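Local structure of beta-galactosidase (Streptococcus pneumoniae, 4CU9) at residues H43-R48 with A175-T180; Q81-F86 with E148-F153. The protein is a beta-galactosidase of which this fragment, a calcium-binding carbohydrate-binding module, probably helps recognise galactose-containing glycans. One frame throughout, in Å; residues are numbered along the deposited sequence. Where two conformers were deposited one is given.

Interaction 1 of 2, residues H43-R48 with A175-T180; sequences HSENRR and AMIEMT. With CA (calcium ion), chain C.
Ile-177 packs its side chain on the 43-48 loop while its carbonyl binds the calcium. Among the apolar contacts, CG2 of Ile-177 presses against the backbone of His-43, 3.4 Å from His-43 CA. The other branch, ending in CD1, reaches to 3.9 Å from Glu-45 CA. The His-43 imidazole crosses the Glu-178 side chain at about a right angle, CE1 lying 3.5 Å from Glu-178 CB; the same imidazole also meets the ring of His-85, which lies outside the two segments.

Ile-177 O binds the calcium at 2.3 Å and Glu-178 OE1 at 2.2 Å. Glu-178 has CG anti to the backbone N (chi1 -164°) and then bends at chi2 (78°), which curls the carboxylate back to the ion bound by its neighbour's carbonyl; Gly-41 N holds OE2. Tyr-37 O, Asp-40 OD1 and Asp-42 O complete the protein ligands.

No direct hydrogen bond joins the segments. Instead, water 1, a calcium ligand, donates to Arg-47 O at 2.6 Å. A type I turn from Ser-44 to Arg-47 braces the loop, as does Arg-48 NH1, donating in its guanidinium plane to Glu-45 O at 3.0 Å. Arg-47 NH2 makes a salt bridge with Asp-40 OD2, whose other oxygen, OD1, binds the calcium. Ile-177 and Glu-178 form a classic beta bulge opposite His-85, and the whole is consistent with a structural calcium site, as in many galactose-binding-like beta-sandwich modules.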
loop_
_atom_site.group_PDB
_atom_site.type_symbol
_atom_site.label_atom_id
_atom_site.label_comp_id
_atom_site.label_asym_id
_atom_site.label_seq_id
_atom_site.Cartn_x
_atom_site.Cartn_y
_atom_site.Cartn_z
ATOM N N HIS A 43 -10.188 2.826 -11.370
ATOM C CA HIS A 43 -10.957 2.910 -10.142
ATOM C C HIS A 43 -12.176 1.990 -10.157
ATOM O O HIS A 43 -13.135 2.255 -9.480
ATOM C CB HIS A 43 -11.316 4.366 -9.827
ATOM C CG HIS A 43 -10.122 5.213 -9.505
ATOM N ND1 HIS A 43 -9.733 5.512 -8.212
ATOM C CD2 HIS A 43 -9.216 5.812 -10.311
ATOM C CE1 HIS A 43 -8.638 6.251 -8.238
ATOM N NE2 HIS A 43 -8.299 6.447 -9.500
ATOM N N SER A 44 -12.099 0.871 -10.884
ATOM C CA SER A 44 -13.163 -0.118 -10.885
ATOM C C SER A 44 -13.157 -0.879 -9.556
ATOM O O SER A 44 -12.109 -1.356 -9.111
ATOM C CB SER A 44 -12.957 -1.141 -12.019
ATOM O OG SER A 44 -12.722 -0.502 -13.264
ATOM N N GLU A 45 -14.331 -1.047 -8.967
ATOM C CA GLU A 45 -14.502 -1.822 -7.733
ATOM C C GLU A 45 -14.095 -3.274 -7.873
ATOM O O GLU A 45 -13.743 -3.921 -6.874
ATOM C CB GLU A 45 -15.955 -1.714 -7.218
ATOM C CG GLU A 45 -16.337 -0.278 -6.929
ATOM C CD GLU A 45 -17.637 -0.108 -6.167
ATOM O OE1 GLU A 45 -18.352 -1.103 -5.920
ATOM O OE2 GLU A 45 -17.942 1.054 -5.824
ATOM N N ASN A 46 -14.102 -3.775 -9.100
ATOM C CA ASN A 46 -13.764 -5.172 -9.359
ATOM C C ASN A 46 -12.285 -5.433 -9.615
ATOM O O ASN A 46 -11.899 -6.574 -9.853
ATOM C CB ASN A 46 -14.611 -5.690 -10.519
ATOM C CG ASN A 46 -16.065 -5.873 -10.128
ATOM O OD1 ASN A 46 -16.968 -5.336 -10.764
ATOM N ND2 ASN A 46 -16.294 -6.624 -9.057
ATOM N N ARG A 47 -11.467 -4.378 -9.557
ATOM C CA ARG A 47 -10.020 -4.505 -9.633
ATOM C C ARG A 47 -9.419 -3.921 -8.364
ATOM O O ARG A 47 -9.084 -2.741 -8.300
ATOM C CB ARG A 47 -9.483 -3.785 -10.855
ATOM C CG ARG A 47 -9.909 -4.397 -12.187
ATOM C CD ARG A 47 -9.571 -3.486 -13.354
ATOM N NE ARG A 47 -8.127 -3.164 -13.452
ATOM C CZ ARG A 47 -7.233 -3.876 -14.152
ATOM N NH1 ARG A 47 -7.604 -4.968 -14.814
ATOM N NH2 ARG A 47 -5.959 -3.493 -14.203
ATOM N N ARG A 48 -9.288 -4.746 -7.343
ATOM C CA ARG A 48 -8.790 -4.255 -6.062
ATOM C C ARG A 48 -7.641 -5.110 -5.537
ATOM O O ARG A 48 -7.450 -6.250 -5.958
ATOM C CB ARG A 48 -9.920 -4.217 -5.050
ATOM C CG ARG A 48 -10.534 -5.581 -4.833
ATOM C CD ARG A 48 -11.956 -5.489 -4.404
ATOM N NE ARG A 48 -12.479 -6.839 -4.187
ATOM C CZ ARG A 48 -13.490 -7.389 -4.858
ATOM N NH1 ARG A 48 -14.146 -6.730 -5.791
ATOM N NH2 ARG A 48 -13.862 -8.615 -4.563
ATOM N N ALA A 175 -9.050 -3.485 1.948
ATOM C CA ALA A 175 -9.213 -3.474 0.508
ATOM C C ALA A 175 -9.025 -2.085 -0.091
ATOM O O ALA A 175 -9.479 -1.073 0.485
ATOM C CB ALA A 175 -10.580 -4.036 0.118
ATOM N N MET A 176 -8.300 -2.024 -1.203
ATOM C CA MET A 176 -8.019 -0.772 -1.877
ATOM C C MET A 176 -8.104 -0.888 -3.361
ATOM O O MET A 176 -7.688 -1.906 -3.963
ATOM C CB MET A 176 -6.611 -0.203 -1.553
ATOM C CG MET A 176 -6.284 -0.023 -0.102
ATOM S SD MET A 176 -4.711 0.833 0.198
ATOM C CE MET A 176 -5.077 2.482 -0.298
ATOM N N ILE A 177 -8.591 0.196 -3.957
ATOM C CA ILE A 177 -8.712 0.287 -5.403
ATOM C C ILE A 177 -7.580 1.089 -6.029
ATOM O O ILE A 177 -7.234 0.860 -7.173
ATOM C CB ILE A 177 -10.088 0.892 -5.756
ATOM C CG1 ILE A 177 -11.170 -0.132 -5.432
ATOM C CG2 ILE A 177 -10.185 1.315 -7.213
ATOM C CD1 ILE A 177 -12.536 0.510 -5.238
ATOM N N GLU A 178 -7.063 2.071 -5.296
ATOM C CA GLU A 178 -5.969 2.873 -5.787
ATOM C C GLU A 178 -5.185 3.487 -4.641
ATOM O O GLU A 178 -5.733 3.833 -3.597
ATOM C CB GLU A 178 -6.461 3.956 -6.766
ATOM C CG GLU A 178 -5.362 4.590 -7.616
ATOM C CD GLU A 178 -4.889 3.745 -8.784
ATOM O OE1 GLU A 178 -5.458 2.645 -9.051
ATOM O OE2 GLU A 178 -3.946 4.189 -9.478
ATOM N N MET A 179 -3.881 3.600 -4.861
ATOM C CA MET A 179 -2.999 4.282 -3.921
ATOM C C MET A 179 -2.015 5.054 -4.775
ATOM O O MET A 179 -1.367 4.457 -5.632
ATOM C CB MET A 179 -2.270 3.262 -3.062
ATOM C CG MET A 179 -1.166 3.821 -2.212
ATOM S SD MET A 179 -0.272 2.581 -1.291
ATOM C CE MET A 179 -1.486 1.791 -0.273
ATOM N N THR A 180 -1.881 6.348 -4.518
ATOM C CA THR A 180 -1.018 7.231 -5.304
ATOM C C THR A 180 -0.242 8.161 -4.374
ATOM O O THR A 180 -0.770 8.606 -3.315
ATOM C CB THR A 180 -1.871 8.098 -6.261
ATOM O OG1 THR A 180 -2.878 7.301 -6.883
ATOM C CG2 THR A 180 -1.034 8.689 -7.340
HETATM CA CA CA C . -6.635 0.775 -9.393
HETATM O O HOH W 1 -8.253 -0.816 -9.840
#

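Interaction 2 of 2, residues Q81-F86 with E148-F153; sequences QAKLHF and EINVTF
Two neighbouring antiparallel strands of the beta-sandwich, 81-86 and 149-153, make this contact, a regular ladder with a different chemistry on each face. Ala-82 with Val-151 and Leu-84 with Ile-149 are the hydrogen-bonded pairs; the straightest of their four bonds runs from Ile-149 N to Leu-84 O (2.8 Å, 170°). Between them, Lys-83 and Asn-150 form a non-hydrogen-bonded pair.

On the face of Ala-82 and Leu-84 the packing is apolar. Ile-149 CD1 comes in at the edge of the Phe-86 ring, 3.7 Å from CD2, while Leu-84 CD1 meets Val-151 CG2 at 4.2 Å. At the other end Phe-153, with CG between its own backbone N and carbonyl carbon (chi1 43°), lays one ring face over Gln-81 N, with CZ 3.5 Å away.

On the opposite face, Lys-83 runs beside Asn-150 and bends at its last torsion (chi4 -85°). Its NZ donates almost straight along the C=O of Asn-150 to OD1 at 2.8 Å and makes a salt bridge with Glu-148 OE2 at 3.0 Å, approaching from above the carboxylate plane. Two acceptors thus grip one ammonium, which probably favours its charged form, and the ladder pairs an apolar interior with a polar surface.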
loop_
_atom_site.group_PDB
_atom_site.type_symbol
_atom_site.label_atom_id
_atom_site.label_comp_id
_atom_site.label_asym_id
_atom_site.label_seq_id
_atom_site.Cartn_x
_atom_site.Cartn_y
_atom_site.Cartn_z
ATOM N N GLN A 81 1.925 14.680 -1.252
ATOM C CA GLN A 81 0.491 14.449 -1.335
ATOM C C GLN A 81 0.268 12.970 -1.658
ATOM O O GLN A 81 1.147 12.300 -2.221
ATOM C CB GLN A 81 -0.139 15.327 -2.415
ATOM C CG GLN A 81 0.169 16.832 -2.278
ATOM C CD GLN A 81 -0.503 17.636 -3.368
ATOM O OE1 GLN A 81 0.131 18.067 -4.339
ATOM N NE2 GLN A 81 -1.781 17.827 -3.221
ATOM N N ALA A 82 -0.903 12.480 -1.299
ATOM C CA ALA A 82 -1.271 11.098 -1.566
ATOM C C ALA A 82 -2.754 11.009 -1.778
ATOM O O ALA A 82 -3.525 11.857 -1.324
ATOM C CB ALA A 82 -0.848 10.187 -0.430
ATOM N N LYS A 83 -3.151 9.958 -2.478
ATOM C CA LYS A 83 -4.557 9.618 -2.657
ATOM C C LYS A 83 -4.772 8.176 -2.279
ATOM O O LYS A 83 -3.934 7.307 -2.583
ATOM C CB LYS A 83 -5.000 9.795 -4.093
ATOM C CG LYS A 83 -5.066 11.262 -4.466
ATOM C CD LYS A 83 -5.225 11.433 -5.951
ATOM C CE LYS A 83 -5.145 12.892 -6.345
ATOM N NZ LYS A 83 -6.473 13.535 -6.206
ATOM N N LEU A 84 -5.906 7.939 -1.651
ATOM C CA LEU A 84 -6.287 6.632 -1.169
ATOM C C LEU A 84 -7.706 6.328 -1.594
ATOM O O LEU A 84 -8.602 7.155 -1.338
ATOM C CB LEU A 84 -6.226 6.654 0.361
ATOM C CG LEU A 84 -4.863 6.800 1.013
ATOM C CD1 LEU A 84 -4.968 7.035 2.505
ATOM C CD2 LEU A 84 -4.140 5.505 0.803
ATOM N N HIS A 85 -7.940 5.185 -2.238
ATOM C CA HIS A 85 -9.308 4.755 -2.580
ATOM C C HIS A 85 -9.543 3.371 -1.981
ATOM O O HIS A 85 -8.975 2.377 -2.472
ATOM C CB HIS A 85 -9.460 4.671 -4.094
ATOM C CG HIS A 85 -10.875 4.619 -4.582
ATOM N ND1 HIS A 85 -11.960 4.423 -3.760
ATOM C CD2 HIS A 85 -11.379 4.764 -5.834
ATOM C CE1 HIS A 85 -13.075 4.452 -4.479
ATOM N NE2 HIS A 85 -12.749 4.669 -5.739
ATOM N N PHE A 86 -10.352 3.296 -0.942
ATOM C CA PHE A 86 -10.643 2.047 -0.271
ATOM C C PHE A 86 -11.899 1.404 -0.808
ATOM O O PHE A 86 -12.783 2.086 -1.356
ATOM C CB PHE A 86 -10.772 2.269 1.240
ATOM C CG PHE A 86 -9.486 2.691 1.881
ATOM C CD1 PHE A 86 -8.480 1.769 2.085
ATOM C CD2 PHE A 86 -9.288 3.985 2.314
ATOM C CE1 PHE A 86 -7.289 2.132 2.662
ATOM C CE2 PHE A 86 -8.125 4.350 2.914
ATOM C CZ PHE A 86 -7.132 3.419 3.107
ATOM N N GLU A 148 -12.558 8.747 -3.107
ATOM C CA GLU A 148 -11.124 8.952 -2.974
ATOM C C GLU A 148 -10.809 9.950 -1.854
ATOM O O GLU A 148 -11.496 10.969 -1.690
ATOM C CB GLU A 148 -10.566 9.401 -4.333
ATOM C CG GLU A 148 -9.323 10.241 -4.328
ATOM C CD GLU A 148 -8.866 10.555 -5.737
ATOM O OE1 GLU A 148 -8.499 9.582 -6.426
ATOM O OE2 GLU A 148 -8.881 11.753 -6.130
ATOM N N ILE A 149 -9.792 9.623 -1.060
ATOM C CA ILE A 149 -9.343 10.425 0.060
ATOM C C ILE A 149 -8.051 11.114 -0.346
ATOM O O ILE A 149 -7.159 10.478 -0.911
ATOM C CB ILE A 149 -9.071 9.567 1.314
ATOM C CG1 ILE A 149 -10.358 8.894 1.809
ATOM C CG2 ILE A 149 -8.465 10.420 2.415
ATOM C CD1 ILE A 149 -10.103 7.629 2.602
ATOM N N ASN A 150 -7.944 12.412 -0.058
ATOM C CA ASN A 150 -6.765 13.163 -0.406
ATOM C C ASN A 150 -6.013 13.478 0.882
ATOM O O ASN A 150 -6.625 13.818 1.891
ATOM C CB ASN A 150 -7.090 14.439 -1.197
ATOM C CG ASN A 150 -7.796 14.160 -2.516
ATOM O OD1 ASN A 150 -7.160 13.853 -3.529
ATOM N ND2 ASN A 150 -9.125 14.269 -2.513
ATOM N N VAL A 151 -4.695 13.340 0.819
ATOM C CA VAL A 151 -3.807 13.477 1.962
ATOM C C VAL A 151 -2.668 14.421 1.636
ATOM O O VAL A 151 -2.141 14.389 0.540
ATOM C CB VAL A 151 -3.210 12.089 2.322
ATOM C CG1 VAL A 151 -2.003 12.192 3.252
ATOM C CG2 VAL A 151 -4.250 11.124 2.867
ATOM N N THR A 152 -2.297 15.277 2.602
ATOM C CA THR A 152 -1.114 16.105 2.489
ATOM C C THR A 152 -0.153 15.836 3.628
ATOM O O THR A 152 -0.520 15.408 4.733
ATOM C CB THR A 152 -1.463 17.613 2.514
ATOM O OG1 THR A 152 -2.277 17.873 3.658
ATOM C CG2 THR A 152 -2.229 17.993 1.327
ATOM N N PHE A 153 1.107 16.091 3.352
ATOM C CA PHE A 153 2.139 16.020 4.339
ATOM C C PHE A 153 3.292 16.942 3.968
ATOM O O PHE A 153 3.372 17.419 2.849
ATOM C CB PHE A 153 2.591 14.569 4.578
ATOM C CG PHE A 153 2.767 13.740 3.312
ATOM C CD1 PHE A 153 1.677 13.177 2.680
ATOM C CD2 PHE A 153 4.023 13.571 2.756
ATOM C CE1 PHE A 153 1.841 12.423 1.523
ATOM C CE2 PHE A 153 4.211 12.812 1.612
ATOM C CZ PHE A 153 3.114 12.253 0.983
HETATM O O HOH W 2 -3.940 14.650 -3.165
#

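In the fold
From the N terminus, the chain first passes the loop 43-48, then strand 73-86, which carries 81-86, then strand 149-158, which begins within 148-153, and finally strand 173-182, which holds 175-180. Interaction 1 closes a long loop of 126 residues, and interaction 2 closes a shorter one of 61 that lies wholly within it. The two do not cross, but they share a sheet, in which residues 81-86 lie between 149-153 and strand 173-182. A probable backbone hydrogen bond from Ile-177 N to His-85 O (2.7 Å) and the meeting of the His-43 and His-85 rings join them. The loop beside the calcium site is thereby tied, through strand 173-182, to strand 73-86 and on to 149-158.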